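Local coordinates for protein beta-galactosidase/beta-glucuronidase (Faecalibacterium prausnitzii L2-6, PDB 6MVF) that binds flavin mononucleotide and acts as a family 2 glycoside hydrolase of the gut microbiome, probably cleaving beta-glucuronides, at residues 396-401 against 451-456; 208-213 against 265-270; 36-41 against 52-57. One frame throughout, in Å; residues are numbered along the deposited sequence.

Interaction 1: 396-401 against 451-456; sequences ISNEIL and SYNHYF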
loop_
_atom_site.group_PDB
_atom_site.type_symbol
_atom_site.label_atom_id
_atom_site.label_comp_id
_atom_site.label_asym_id
_atom_site.label_seq_id
_atom_site.Cartn_x
_atom_site.Cartn_y
_atom_site.Cartn_z
ATOM N N ILE A 396 -29.703 28.591 8.110
ATOM C CA ILE A 396 -29.871 29.060 9.484
ATOM C C ILE A 396 -30.995 28.361 10.256
ATOM O O ILE A 396 -30.993 28.421 11.496
ATOM C CB ILE A 396 -30.054 30.595 9.544
ATOM C CG1 ILE A 396 -31.336 31.040 8.842
ATOM C CG2 ILE A 396 -28.817 31.342 8.979
ATOM C CD1 ILE A 396 -31.701 32.475 9.159
ATOM N N SER A 397 -31.933 27.692 9.577
ATOM C CA SER A 397 -32.948 26.883 10.263
ATOM C C SER A 397 -33.638 25.958 9.270
ATOM O O SER A 397 -33.655 26.209 8.064
ATOM C CB SER A 397 -34.003 27.743 10.981
ATOM O OG SER A 397 -34.821 28.453 10.065
ATOM N N ASN A 398 -34.230 24.892 9.804
ATOM C CA ASN A 398 -35.064 23.972 9.031
ATOM C C ASN A 398 -36.436 23.884 9.685
ATOM O O ASN A 398 -36.543 23.486 10.849
ATOM C CB ASN A 398 -34.439 22.572 8.940
ATOM C CG ASN A 398 -35.324 21.589 8.187
ATOM O OD1 ASN A 398 -35.492 21.706 6.967
ATOM N ND2 ASN A 398 -35.893 20.614 8.904
ATOM N N GLU A 399 -37.476 24.274 8.946
ATOM C CA GLU A 399 -38.863 24.021 9.352
ATOM C C GLU A 399 -39.165 24.570 10.746
ATOM O O GLU A 399 -39.928 23.976 11.510
ATOM C CB GLU A 399 -39.182 22.525 9.287
ATOM C CG GLU A 399 -39.235 21.968 7.894
ATOM C CD GLU A 399 -39.716 20.526 7.874
ATOM O OE1 GLU A 399 -39.778 19.915 8.968
ATOM O OE2 GLU A 399 -40.030 19.999 6.775
ATOM N N ILE A 400 -38.573 25.724 11.074
ATOM C CA ILE A 400 -38.660 26.261 12.428
ATOM C C ILE A 400 -40.093 26.668 12.826
ATOM O O ILE A 400 -40.379 26.835 14.022
ATOM C CB ILE A 400 -37.662 27.437 12.579
ATOM C CG1 ILE A 400 -37.309 27.643 14.055
ATOM C CG2 ILE A 400 -38.207 28.721 11.954
ATOM C CD1 ILE A 400 -36.983 26.346 14.807
ATOM N N LEU A 401 -41.014 26.795 11.869
ATOM C CA LEU A 401 -42.392 27.160 12.201
ATOM C C LEU A 401 -43.260 25.981 12.598
ATOM O O LEU A 401 -44.450 26.182 12.851
ATOM C CB LEU A 401 -43.082 27.864 11.033
ATOM C CG LEU A 401 -42.540 29.198 10.541
ATOM C CD1 LEU A 401 -43.529 29.798 9.570
ATOM C CD2 LEU A 401 -42.250 30.117 11.690
ATOM N N SER A 451 -35.653 28.235 0.449
ATOM C CA SER A 451 -36.147 26.979 -0.086
ATOM C C SER A 451 -37.318 26.465 0.745
ATOM O O SER A 451 -37.450 26.767 1.936
ATOM C CB SER A 451 -35.037 25.917 -0.152
ATOM O OG SER A 451 -34.136 26.173 -1.221
ATOM N N TYR A 452 -38.147 25.656 0.102
ATOM C CA TYR A 452 -39.275 25.013 0.749
ATOM C C TYR A 452 -39.097 23.498 0.782
ATOM O O TYR A 452 -38.504 22.896 -0.122
ATOM C CB TYR A 452 -40.583 25.356 0.038
ATOM C CG TYR A 452 -41.285 26.588 0.550
ATOM C CD1 TYR A 452 -40.946 27.841 0.088
ATOM C CD2 TYR A 452 -42.325 26.490 1.471
ATOM C CE1 TYR A 452 -41.618 28.975 0.530
ATOM C CE2 TYR A 452 -43.007 27.614 1.922
ATOM C CZ TYR A 452 -42.648 28.862 1.445
ATOM O OH TYR A 452 -43.305 30.001 1.883
ATOM N N ASN A 453 -39.617 22.896 1.852
ATOM C CA ASN A 453 -39.734 21.451 1.971
ATOM C C ASN A 453 -41.162 21.051 1.575
ATOM O O ASN A 453 -42.118 21.314 2.318
ATOM C CB ASN A 453 -39.399 21.014 3.396
ATOM C CG ASN A 453 -37.953 21.304 3.776
ATOM O OD1 ASN A 453 -37.144 21.708 2.943
ATOM N ND2 ASN A 453 -37.620 21.081 5.038
ATOM N N HIS A 454 -41.317 20.409 0.413
ATOM C CA HIS A 454 -42.636 20.031 -0.069
ATOM C C HIS A 454 -42.740 18.533 -0.312
ATOM O O HIS A 454 -41.798 17.898 -0.804
ATOM C CB HIS A 454 -42.981 20.773 -1.346
ATOM C CG HIS A 454 -43.433 22.175 -1.106
ATOM N ND1 HIS A 454 -44.434 22.486 -0.210
ATOM C CD2 HIS A 454 -43.008 23.352 -1.623
ATOM C CE1 HIS A 454 -44.605 23.796 -0.185
ATOM N NE2 HIS A 454 -43.755 24.343 -1.037
ATOM N N TYR A 455 -43.910 17.978 0.013
ATOM C CA TYR A 455 -44.175 16.563 -0.209
ATOM C C TYR A 455 -45.552 16.369 -0.835
ATOM O O TYR A 455 -46.282 15.428 -0.503
ATOM C CB TYR A 455 -44.043 15.765 1.088
ATOM C CG TYR A 455 -42.653 15.753 1.707
ATOM C CD1 TYR A 455 -41.728 14.759 1.369
ATOM C CD2 TYR A 455 -42.273 16.713 2.645
ATOM C CE1 TYR A 455 -40.461 14.723 1.934
ATOM C CE2 TYR A 455 -41.000 16.687 3.216
ATOM C CZ TYR A 455 -40.098 15.686 2.850
ATOM O OH TYR A 455 -38.848 15.635 3.411
ATOM N N PHE A 456 -45.923 17.250 -1.763
ATOM C CA PHE A 456 -47.141 17.038 -2.530
ATOM C C PHE A 456 -47.025 15.745 -3.320
ATOM O O PHE A 456 -46.149 15.603 -4.179
ATOM C CB PHE A 456 -47.409 18.216 -3.463
ATOM C CG PHE A 456 -47.407 19.541 -2.766
ATOM C CD1 PHE A 456 -48.331 19.811 -1.771
ATOM C CD2 PHE A 456 -46.487 20.519 -3.117
ATOM C CE1 PHE A 456 -48.329 21.016 -1.124
ATOM C CE2 PHE A 456 -46.479 21.720 -2.487
ATOM C CZ PHE A 456 -47.403 21.975 -1.482
HETATM O O HOH W 1 -42.605 20.330 5.063
#
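Asn453 sends its amide nitrogen between Asn398 and Glu399, and that one atom makes both direct bonds of the contact. ND2 gives one hydrogen to Asn398 OD1 at 2.9 Å, with that oxygen close to the amide plane of Asn453; the two amide planes are 38° apart. Its second hydrogen runs almost straight, at 170°, to Glu399 OE2, 3.2 Å from ND2, and reaches that oxygen from above the carboxylate plane. Strands 391-398 and 450-453 are not neighbours in the TIM barrel: strand 428-433 lies between them, and both Asn398 and Asn453 rest on its Ala432. The bonds thus span the intervening strand, and they lie at the C-terminal mouth of the barrel, the end where hydrolases of this fold carry their active site. Asn398 reaches out with CG opposite its own nitrogen (chi1 178°), and OD1 is also held by Arg333. Ser485 OG hydrogen-bonds to OD1 of Asn453, so both ends of the amide are engaged, which supports this flip. A leucine in place of Asn453 would probably leave Asn398 OD1 and Glu399 OE2 each short of a donor and free the carboxylate to turn. A water bridges Glu399 OE2 and Asn453 O, donating to both.

Interaction 2: 208-213 against 265-270; sequences DSFTVM and EAFDEI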
loop_
_atom_site.group_PDB
_atom_site.type_symbol
_atom_site.label_atom_id
_atom_site.label_comp_id
_atom_site.label_asym_id
_atom_site.label_seq_id
_atom_site.Cartn_x
_atom_site.Cartn_y
_atom_site.Cartn_z
ATOM N N ASP A 208 8.335 39.075 18.661
ATOM C CA ASP A 208 9.066 39.619 17.518
ATOM C C ASP A 208 10.021 38.616 16.870
ATOM O O ASP A 208 10.368 38.783 15.695
ATOM C CB ASP A 208 9.833 40.876 17.937
ATOM C CG ASP A 208 8.914 42.073 18.166
ATOM O OD1 ASP A 208 7.755 42.040 17.690
ATOM O OD2 ASP A 208 9.346 43.050 18.817
ATOM N N SER A 209 10.437 37.571 17.585
ATOM C CA SER A 209 11.321 36.567 16.998
ATOM C C SER A 209 10.584 35.546 16.136
ATOM O O SER A 209 11.242 34.721 15.486
ATOM C CB SER A 209 12.103 35.836 18.094
ATOM O OG SER A 209 11.267 35.030 18.914
ATOM N N PHE A 210 9.250 35.568 16.116
ATOM C CA PHE A 210 8.469 34.640 15.310
ATOM C C PHE A 210 7.904 35.338 14.072
ATOM O O PHE A 210 7.396 36.458 14.153
ATOM C CB PHE A 210 7.342 34.037 16.140
ATOM C CG PHE A 210 7.813 33.071 17.193
ATOM C CD1 PHE A 210 8.292 31.806 16.834
ATOM C CD2 PHE A 210 7.757 33.409 18.536
ATOM C CE1 PHE A 210 8.725 30.903 17.793
ATOM C CE2 PHE A 210 8.191 32.511 19.510
ATOM C CZ PHE A 210 8.678 31.254 19.140
ATOM N N THR A 211 8.015 34.684 12.920
ATOM C CA THR A 211 7.325 35.099 11.706
ATOM C C THR A 211 6.349 34.010 11.260
ATOM O O THR A 211 6.393 32.868 11.714
ATOM C CB THR A 211 8.313 35.394 10.565
ATOM O OG1 THR A 211 9.220 34.299 10.435
ATOM C CG2 THR A 211 9.086 36.672 10.795
ATOM N N VAL A 212 5.456 34.372 10.349
ATOM C CA VAL A 212 4.593 33.416 9.674
ATOM C C VAL A 212 4.951 33.418 8.187
ATOM O O VAL A 212 4.810 34.441 7.503
ATOM C CB VAL A 212 3.107 33.736 9.897
ATOM C CG1 VAL A 212 2.232 32.805 9.054
ATOM C CG2 VAL A 212 2.752 33.610 11.380
ATOM N N MET A 213 5.431 32.274 7.693
ATOM C CA MET A 213 5.818 32.119 6.295
ATOM C C MET A 213 4.703 31.363 5.591
ATOM O O MET A 213 4.430 30.204 5.912
ATOM C CB MET A 213 7.154 31.394 6.161
ATOM C CG MET A 213 8.294 32.053 6.941
ATOM S SD MET A 213 9.887 31.241 6.669
ATOM C CE MET A 213 9.390 29.527 6.884
ATOM N N GLU A 265 14.221 27.530 12.156
ATOM C CA GLU A 265 13.463 26.477 12.821
ATOM C C GLU A 265 11.976 26.767 12.670
ATOM O O GLU A 265 11.528 27.877 12.967
ATOM C CB GLU A 265 13.833 26.431 14.311
ATOM C CG GLU A 265 14.137 25.091 14.904
ATOM C CD GLU A 265 14.871 25.220 16.254
ATOM O OE1 GLU A 265 16.063 25.623 16.267
ATOM O OE2 GLU A 265 14.252 24.933 17.307
ATOM N N ALA A 266 11.205 25.778 12.241
ATOM C CA ALA A 266 9.754 25.904 12.279
ATOM C C ALA A 266 9.233 25.369 13.614
ATOM O O ALA A 266 9.527 24.232 13.997
ATOM C CB ALA A 266 9.093 25.172 11.104
ATOM N N PHE A 267 8.457 26.191 14.320
ATOM C CA PHE A 267 7.829 25.746 15.558
ATOM C C PHE A 267 6.464 25.121 15.301
ATOM O O PHE A 267 6.138 24.085 15.890
ATOM C CB PHE A 267 7.691 26.917 16.544
ATOM C CG PHE A 267 8.932 27.196 17.347
ATOM C CD1 PHE A 267 10.154 27.437 16.716
ATOM C CD2 PHE A 267 8.875 27.247 18.737
ATOM C CE1 PHE A 267 11.297 27.706 17.455
ATOM C CE2 PHE A 267 10.025 27.514 19.485
ATOM C CZ PHE A 267 11.233 27.742 18.845
ATOM N N ASP A 268 5.663 25.720 14.423
ATOM C CA ASP A 268 4.329 25.215 14.153
ATOM C C ASP A 268 4.037 25.283 12.654
ATOM O O ASP A 268 4.642 26.066 11.912
ATOM C CB ASP A 268 3.276 25.982 14.967
ATOM C CG ASP A 268 2.047 25.141 15.242
ATOM O OD1 ASP A 268 2.017 23.968 14.791
ATOM O OD2 ASP A 268 1.119 25.638 15.914
ATOM N N GLU A 269 3.097 24.441 12.213
ATOM C CA GLU A 269 2.736 24.348 10.800
ATOM C C GLU A 269 1.298 23.871 10.677
ATOM O O GLU A 269 0.954 22.808 11.203
ATOM C CB GLU A 269 3.685 23.400 10.063
ATOM C CG GLU A 269 3.350 23.100 8.600
ATOM C CD GLU A 269 4.329 22.069 7.990
ATOM O OE1 GLU A 269 5.349 22.494 7.369
ATOM O OE2 GLU A 269 4.080 20.835 8.167
ATOM N N ILE A 270 0.466 24.658 9.990
ATOM C CA ILE A 270 -0.903 24.282 9.676
ATOM C C ILE A 270 -1.148 24.533 8.193
ATOM O O ILE A 270 -0.408 25.260 7.526
ATOM C CB ILE A 270 -1.937 25.042 10.523
ATOM C CG1 ILE A 270 -1.829 26.541 10.252
ATOM C CG2 ILE A 270 -1.764 24.715 11.995
ATOM C CD1 ILE A 270 -2.818 27.359 11.042
#
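Phe210 drives the edge of its ring into the face of Phe267, a T-shaped pair on the four-stranded antiparallel sheet of the immunoglobulin-like domain of family 2 hydrolases. The centroids lie 5.0 Å apart and the planes stand at 80°. CE1 is the leading atom of Phe210: it sits over the centre of the Phe267 ring, 3.6 Å above its plane, with Phe267 CG the nearest carbon at 3.7 Å. CZ follows beside it, 4.0 Å from Phe267 CE2. Such a meeting puts slightly positive C-H groups against the pi cloud, and no hydrogen bond crosses between the segments.

Phe210 sits by the start of strand 211-217 and Phe267 on 265-274, two strands that are not neighbours. Strand 254-262 runs between them, and the side chains bridge across it. Phe210 turns CG away from its carbonyl carbon (chi1 -71°), which carries the ring over to strand 265-274, while the CB of Phe267 already points toward the other segment. The main chain of Phe210 is tied to Ser231 and that of Phe267 to Met24; Phe210 also touches Ala171, and the Phe267 side chain touches Met24.

Behind the Phe267 ring the backbone makes a classic beta bulge, Phe267 and Asp268 together facing one residue of strand 254-262. Asp268 uses OD2 for a salt bridge to Arg25 and a hydrogen bond from the backbone N of Phe173. On the same edge strand, Glu265, two residues before Phe267, forms a salt bridge with Arg551 of the second subunit, and Glu269 forms one with Lys562 of that subunit, so the sheet edge also serves the assembly. The bulge residue is held to its successor too: Glu269 N donates to Asp268 OD1 at 2.8 Å, from above the carboxylate plane.

Interaction 3: 36-41 against 52-57; sequences LRFPKG and HTWNAV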
loop_
_atom_site.group_PDB
_atom_site.type_symbol
_atom_site.label_atom_id
_atom_site.label_comp_id
_atom_site.label_asym_id
_atom_site.label_seq_id
_atom_site.Cartn_x
_atom_site.Cartn_y
_atom_site.Cartn_z
ATOM N N LEU A 36 -16.596 2.424 28.482
ATOM C CA LEU A 36 -17.843 3.170 28.568
ATOM C C LEU A 36 -18.656 2.633 29.736
ATOM O O LEU A 36 -19.035 1.458 29.736
ATOM C CB LEU A 36 -18.642 3.047 27.275
ATOM C CG LEU A 36 -19.988 3.754 27.287
ATOM C CD1 LEU A 36 -19.787 5.226 27.567
ATOM C CD2 LEU A 36 -20.677 3.557 25.972
ATOM N N ARG A 37 -18.908 3.482 30.728
ATOM C CA ARG A 37 -19.808 3.166 31.830
ATOM C C ARG A 37 -21.069 4.013 31.724
ATOM O O ARG A 37 -21.087 5.068 31.078
ATOM C CB ARG A 37 -19.146 3.395 33.195
ATOM C CG ARG A 37 -17.955 2.517 33.455
ATOM C CD ARG A 37 -17.279 2.898 34.747
ATOM N NE ARG A 37 -16.158 2.016 35.031
ATOM C CZ ARG A 37 -14.890 2.335 34.817
ATOM N NH1 ARG A 37 -14.590 3.522 34.323
ATOM N NH2 ARG A 37 -13.921 1.470 35.090
ATOM N N PHE A 38 -22.129 3.529 32.368
ATOM C CA PHE A 38 -23.411 4.234 32.434
ATOM C C PHE A 38 -23.781 4.424 33.896
ATOM O O PHE A 38 -24.221 3.468 34.557
ATOM C CB PHE A 38 -24.498 3.462 31.689
ATOM C CG PHE A 38 -24.346 3.501 30.190
ATOM C CD1 PHE A 38 -23.610 2.532 29.527
ATOM C CD2 PHE A 38 -24.926 4.518 29.443
ATOM C CE1 PHE A 38 -23.458 2.570 28.141
ATOM C CE2 PHE A 38 -24.776 4.560 28.057
ATOM C CZ PHE A 38 -24.033 3.585 27.413
ATOM N N PRO A 39 -23.619 5.633 34.445
ATOM C CA PRO A 39 -23.842 5.828 35.890
ATOM C C PRO A 39 -25.238 5.457 36.372
ATOM O O PRO A 39 -25.374 5.014 37.514
ATOM C CB PRO A 39 -23.562 7.323 36.090
ATOM C CG PRO A 39 -22.701 7.702 34.959
ATOM C CD PRO A 39 -23.147 6.860 33.787
ATOM N N LYS A 40 -26.275 5.630 35.556
ATOM C CA LYS A 40 -27.625 5.221 35.930
ATOM C C LYS A 40 -27.894 3.741 35.641
ATOM O O LYS A 40 -29.057 3.320 35.666
ATOM C CB LYS A 40 -28.667 6.099 35.221
ATOM C CG LYS A 40 -28.738 7.545 35.707
ATOM C CD LYS A 40 -29.229 8.509 34.609
ATOM C CE LYS A 40 -30.697 8.281 34.210
ATOM N NZ LYS A 40 -31.088 8.830 32.833
ATOM N N GLY A 41 -26.855 2.964 35.333
ATOM C CA GLY A 41 -26.914 1.510 35.320
ATOM C C GLY A 41 -27.652 0.845 34.176
ATOM O O GLY A 41 -27.968 -0.344 34.281
ATOM N N HIS A 52 -17.579 6.038 18.251
ATOM C CA HIS A 52 -18.520 5.216 18.990
ATOM C C HIS A 52 -19.800 5.970 19.308
ATOM O O HIS A 52 -19.785 7.160 19.636
ATOM C CB HIS A 52 -17.899 4.707 20.295
ATOM C CG HIS A 52 -18.840 3.874 21.099
ATOM N ND1 HIS A 52 -19.623 4.400 22.103
ATOM C CD2 HIS A 52 -19.172 2.562 21.005
ATOM C CE1 HIS A 52 -20.381 3.443 22.608
ATOM N NE2 HIS A 52 -20.126 2.319 21.960
ATOM N N THR A 53 -20.906 5.256 19.218
ATOM C CA THR A 53 -22.155 5.702 19.803
ATOM C C THR A 53 -22.813 4.516 20.480
ATOM O O THR A 53 -22.756 3.396 19.969
ATOM C CB THR A 53 -23.119 6.289 18.771
ATOM O OG1 THR A 53 -24.377 6.545 19.414
ATOM C CG2 THR A 53 -23.312 5.332 17.584
ATOM N N TRP A 54 -23.444 4.757 21.626
ATOM C CA TRP A 54 -24.215 3.686 22.251
ATOM C C TRP A 54 -25.579 3.481 21.581
ATOM O O TRP A 54 -26.277 2.525 21.925
ATOM C CB TRP A 54 -24.358 3.947 23.767
ATOM C CG TRP A 54 -25.104 5.213 24.147
ATOM C CD1 TRP A 54 -26.471 5.419 24.122
ATOM C CD2 TRP A 54 -24.525 6.443 24.610
ATOM N NE1 TRP A 54 -26.766 6.708 24.526
ATOM C CE2 TRP A 54 -25.595 7.356 24.831
ATOM C CE3 TRP A 54 -23.209 6.867 24.849
ATOM C CZ2 TRP A 54 -25.384 8.659 25.293
ATOM C CZ3 TRP A 54 -22.999 8.159 25.309
ATOM C CH2 TRP A 54 -24.085 9.043 25.525
ATOM N N ASN A 55 -25.958 4.322 20.608
ATOM C CA ASN A 55 -27.226 4.181 19.899
ATOM C C ASN A 55 -27.068 3.532 18.526
ATOM O O ASN A 55 -27.989 3.614 17.706
ATOM C CB ASN A 55 -27.930 5.539 19.744
ATOM C CG ASN A 55 -28.273 6.191 21.081
ATOM O OD1 ASN A 55 -27.964 7.368 21.323
ATOM N ND2 ASN A 55 -28.903 5.422 21.959
ATOM N N ALA A 56 -25.931 2.880 18.264
ATOM C CA ALA A 56 -25.647 2.370 16.923
ATOM C C ALA A 56 -26.677 1.354 16.466
ATOM O O ALA A 56 -26.925 1.222 15.265
ATOM C CB ALA A 56 -24.262 1.739 16.879
ATOM N N VAL A 57 -27.268 0.607 17.388
ATOM C CA VAL A 57 -28.303 -0.361 17.054
ATOM C C VAL A 57 -29.691 0.132 17.467
ATOM O O VAL A 57 -30.601 0.183 16.639
ATOM C CB VAL A 57 -27.986 -1.746 17.656
ATOM C CG1 VAL A 57 -29.092 -2.738 17.341
ATOM C CG2 VAL A 57 -26.655 -2.226 17.112
#
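Leu36 and Trp54 bring the two backbones no closer than 9.0 Å between CA atoms where the end of strand 34-37 and Phe38 meet the loop at His52 and Trp54, each chain then bending in a type I turn (Phe38 to Gly41, Thr53 to Ala56), so side chains must fill the distance. Phe38 and Trp54 do part of it, in an edge-to-face pair with planes at 82° and 5.3 Å between the Phe38 centroid and that of the indole's five-membered ring. Phe38 CE2 stands over one face of the indole, near its rim, while CZ abuts Trp54 CB at 3.7 Å. Trp54 has CG between its backbone N and carbonyl carbon (chi1 62°), which stands the indole up with a face presented to Phe38.

Leu36 works alongside with one branch, its CD2 touching His52 CE1 at 3.4 Å, with Trp54 CB farther off at 4.3 Å. The contact belongs to the sugar-binding domain, the jelly-roll of family 2 hydrolases, and joins strand 34-37 to the loop that leads on to strand 70-78. Within that loop Thr53 OG1 accepts from Asn55 N at 3.0 Å, an ST turn.

The ring nitrogens find partners outside the two segments: Trp54 NE1 bonds to the carbonyl of Leu67 and His52 ND1 to the hydroxyl of Tyr73. What joins the segments is thus carbon against carbon, while those outside bonds probably help to set the rings' rotation.

Overall arrangement
The three contacts follow one another along the chain, 36-41/52-57 first, then 208-213/265-270, then 396-401/451-456, each in a different domain of the enzyme. None touches another. Interactions 1 and 3 are the closest pair, about 20 Å between nearest atoms, while interactions 1 and 2 lie on opposite sides of the chain's centre with 47 Å between their centres. Interaction 1 marks the mouth of the barrel, whereas the flavin mononucleotide pocket is built elsewhere, from Asp174, Tyr177, Met184 and Phe202 together with Lys379, Ile383, Tyr386 and Leu423. Interaction 2 has an indirect link to it: Val212, in 208-213, packs on Phe173, the residue just before Asp174.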